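Local coordinates for protein uroporphyrinogen-III synthetase (PDB 3RE1) that probably catalyses the cyclisation of the linear tetrapyrrole hydroxymethylbilane to uroporphyrinogen III, a step of porphyrin biosynthesis, at residues T104-I107 / L108-G112; Q179-P182 / G183-L186. One frame throughout, in Å; residues are numbered along the deposited sequence.

Interaction 1 of 2, residues T104-I107 / L108-G112; sequences TGQI and LLDYG
Asp110 lies one helical turn beyond Gln106 and meets it twice, through the backbone and through the side chain. Starting at CB, the Asp110 side chain lies 3.5 Å from Gln106 O, and its CG closes to 3.3 Å from that same oxygen. At the tip, Asp110 OD1 stands 3.0 Å from Gln106 NE2, while OD2 is farther from the amide. The bend of the Gln106 chain at chi2 (-64°) carries its amide toward the C-terminal end of the helix, alongside Asp110, and the turn about the last bond puts NE2 on the carboxylate side. Amide and carboxylate planes are turned 43° against each other, an oblique meeting of two flat groups. Beneath them, Asp110 N donates to Gln106 O at 2.7 Å. The same i to i+4 pattern joins Leu109 N to Gly105 O and Leu108 N to Thr104 O, the latter longer at 3.3 Å, which identifies the last turns of an alpha helix. A Schellman motif ends it: Gly112 leaves helical angles with positive phi (89°), and its N bonds to Leu109 O. Along another side, Leu108 CG rests 3.5 Å from Thr104 O. The polar pair is exposed, whereas Thr104 and Leu108 are buried and face strand 97-99, touching Ser99 and Trp97. Tyr111 and Ile107 reach helix 75-88, where Tyr111 OH is hydrogen-bonded to Asp86 OD1. Helix 102-110 is the crossover of a beta-alpha-beta unit, leading from strand 97-99 to strand 115-116.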
# COMPACT_ATOMS: atom_id res chain seq x y z
N THR A 104 8.84 0.96 -7.01
CA THR A 104 8.89 2.38 -6.67
C THR A 104 10.30 2.89 -6.99
O THR A 104 10.51 4.04 -7.41
CB THR A 104 8.52 2.65 -5.18
OG1 THR A 104 9.37 1.89 -4.34
CG2 THR A 104 7.09 2.24 -4.89
N GLY A 105 11.27 1.99 -6.83
CA GLY A 105 12.65 2.33 -7.04
C GLY A 105 12.97 2.76 -8.45
O GLY A 105 13.78 3.69 -8.65
N GLN A 106 12.39 2.05 -9.43
CA GLN A 106 12.61 2.38 -10.83
C GLN A 106 12.02 3.74 -11.14
O GLN A 106 12.60 4.53 -11.88
CB GLN A 106 11.99 1.32 -11.73
CG GLN A 106 13.01 0.33 -12.36
CD GLN A 106 14.05 0.96 -13.33
OE1 GLN A 106 14.93 0.24 -13.81
NE2 GLN A 106 13.94 2.27 -13.62
N ILE A 107 10.89 4.04 -10.54
CA ILE A 107 10.25 5.32 -10.77
C ILE A 107 11.21 6.46 -10.46
O ILE A 107 11.40 7.37 -11.29
CB ILE A 107 8.98 5.45 -9.93
CG1 ILE A 107 7.98 4.36 -10.35
CG2 ILE A 107 8.40 6.84 -10.09
CD1 ILE A 107 6.81 4.16 -9.39
N LEU A 108 11.85 6.38 -9.29
CA LEU A 108 12.87 7.36 -8.85
C LEU A 108 14.13 7.30 -9.72
O LEU A 108 14.71 8.34 -10.10
CB LEU A 108 13.26 7.10 -7.40
CG LEU A 108 12.10 7.01 -6.40
CD1 LEU A 108 12.59 6.37 -5.14
CD2 LEU A 108 11.48 8.40 -6.14
N LEU A 109 14.53 6.07 -10.04
CA LEU A 109 15.70 5.84 -10.85
C LEU A 109 15.53 6.46 -12.25
O LEU A 109 16.47 7.01 -12.81
CB LEU A 109 15.96 4.35 -10.95
CG LEU A 109 17.34 3.83 -11.34
CD1 LEU A 109 17.65 4.18 -12.78
CD2 LEU A 109 18.38 4.44 -10.39
N ASP A 110 14.32 6.39 -12.80
CA ASP A 110 14.07 6.97 -14.11
C ASP A 110 14.28 8.48 -14.14
O ASP A 110 14.77 9.00 -15.14
CB ASP A 110 12.64 6.67 -14.61
CG ASP A 110 12.47 5.23 -15.08
OD1 ASP A 110 13.50 4.58 -15.44
OD2 ASP A 110 11.30 4.75 -15.10
N TYR A 111 13.91 9.17 -13.07
CA TYR A 111 14.04 10.64 -13.05
C TYR A 111 15.47 11.07 -12.78
O TYR A 111 15.77 12.27 -12.72
CB TYR A 111 13.13 11.25 -11.99
CG TYR A 111 13.20 12.75 -11.93
CD1 TYR A 111 12.76 13.53 -12.99
CD2 TYR A 111 13.71 13.40 -10.79
CE1 TYR A 111 12.83 14.92 -12.92
CE2 TYR A 111 13.77 14.78 -10.73
CZ TYR A 111 13.33 15.53 -11.80
OH TYR A 111 13.36 16.90 -11.77
N GLY A 112 16.36 10.09 -12.63
CA GLY A 112 17.76 10.36 -12.37
C GLY A 112 18.18 10.50 -10.91
O GLY A 112 19.18 11.16 -10.60

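Interaction 2 of 2, residues Q179-P182 / G183-L186; sequences QHAP and GTLL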
# COMPACT_ATOMS: atom_id res chain seq x y z
N GLN A 179 -17.04 7.67 -2.16
CA GLN A 179 -18.43 7.80 -1.76
C GLN A 179 -19.30 6.68 -2.35
O GLN A 179 -19.54 6.64 -3.57
CB GLN A 179 -18.97 9.18 -2.17
CG GLN A 179 -20.24 9.60 -1.43
CD GLN A 179 -20.14 9.40 0.10
OE1 GLN A 179 -21.15 9.16 0.78
NE2 GLN A 179 -18.91 9.49 0.64
N HIS A 180 -19.75 5.77 -1.47
CA HIS A 180 -20.59 4.63 -1.84
C HIS A 180 -21.94 4.61 -1.13
O HIS A 180 -22.04 4.90 0.07
CB HIS A 180 -19.89 3.30 -1.55
CG HIS A 180 -18.78 3.00 -2.49
ND1 HIS A 180 -17.72 2.19 -2.15
CD2 HIS A 180 -18.55 3.40 -3.77
CE1 HIS A 180 -16.89 2.10 -3.18
NE2 HIS A 180 -17.37 2.83 -4.17
N ALA A 181 -22.97 4.23 -1.88
CA ALA A 181 -24.31 4.10 -1.33
C ALA A 181 -24.30 3.02 -0.24
O ALA A 181 -23.70 1.96 -0.43
CB ALA A 181 -25.30 3.74 -2.43
N PRO A 182 -24.95 3.29 0.91
CA PRO A 182 -24.98 2.34 2.03
C PRO A 182 -25.48 0.96 1.63
O PRO A 182 -26.41 0.82 0.83
CB PRO A 182 -25.94 3.00 3.01
CG PRO A 182 -25.70 4.45 2.79
CD PRO A 182 -25.62 4.55 1.27
N GLY A 183 -24.84 -0.06 2.20
CA GLY A 183 -25.23 -1.42 1.90
C GLY A 183 -24.78 -1.97 0.55
O GLY A 183 -25.01 -3.16 0.28
N THR A 184 -24.16 -1.14 -0.29
CA THR A 184 -23.74 -1.59 -1.64
C THR A 184 -22.68 -2.68 -1.61
O THR A 184 -22.33 -3.23 -2.65
CB THR A 184 -23.25 -0.44 -2.56
OG1 THR A 184 -22.28 0.36 -1.88
CG2 THR A 184 -24.40 0.44 -3.01
N LEU A 185 -22.17 -3.00 -0.41
CA LEU A 185 -21.15 -4.03 -0.25
C LEU A 185 -21.79 -5.41 -0.21
O LEU A 185 -21.38 -6.32 -0.92
CB LEU A 185 -20.32 -3.79 1.03
CG LEU A 185 -19.08 -4.68 1.29
CD1 LEU A 185 -19.44 -5.98 1.93
CD2 LEU A 185 -18.28 -4.94 0.01
N LEU A 186 -22.81 -5.56 0.63
CA LEU A 186 -23.54 -6.81 0.71
C LEU A 186 -24.27 -7.10 -0.61
O LEU A 186 -24.19 -8.21 -1.15
CB LEU A 186 -24.54 -6.77 1.88
CG LEU A 186 -25.36 -8.05 2.15
CD1 LEU A 186 -24.48 -9.29 2.40
CD2 LEU A 186 -26.35 -7.83 3.30
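Thr184 lays its methyl CG2 against the methyl of Ala181, CG2 to CB 3.5 Å, and turns its hydroxyl to the carbonyl of the same alanine. The four residues Ala181 to Thr184 make a type II beta turn, with Pro182 and Gly183 at the two central positions. The backbone angles support the assignment: Pro182 has phi/psi of -54°/141° and Gly183 has a positive phi of 76°. Positive phi at the third position of a type II turn is a conformation that glycine adopts readily, and the ring of Pro182 holds its own phi close to the value the turn requires. Closure comes from Thr184 N, which donates to Ala181 O at 3.1 Å from a position tilted out of the carbonyl plane. With its OG1 set between the backbone N and the carbonyl carbon, Thr184 carries the hydroxyl back across the turn to this acceptor. Ala181 O is therefore gripped by two donors from one residue, a backbone amide and a side-chain hydroxyl, and the hydroxyl bond restrains rotation of the threonine side chain. His180 adds a looser contact, its CB lying 3.8 Å from Thr184 OG1. The turn lies at the surface in the loop that leads from strand 166-176 into helix 186-191. It is joined to the body of the protein on both flanks, since His180 packs on Leu43, Pro44 and Leu211, and buried Leu185 reaches Leu43, Leu211 and Leu219. Of the two bonds to the alanine carbonyl, the hydroxyl one is the shorter: Thr184 OG1 stands 2.6 Å from Ala181 O, in the carbonyl plane.

Interactions 1 and 2 lie on opposite sides of the chain's centre, their centres about 38 Å apart and their nearest atoms about 24 Å apart. They share no element: interaction 1 lies on helix 102-110, interaction 2 in the loop between strand 166-176 and helix 186-191. Interaction 1 is partly buried, with one side against a helix and the mixed sheet and another at the surface; interaction 2 is a surface contact. Their chemistry differs with secondary structure. Residues 104-112 repeat i to i+4 backbone bonds and end with a glycine of positive phi, whereas residues 179-186 reverse direction once, putting a similar glycine inside a turn and recruiting a side-chain hydroxyl to the backbone acceptor.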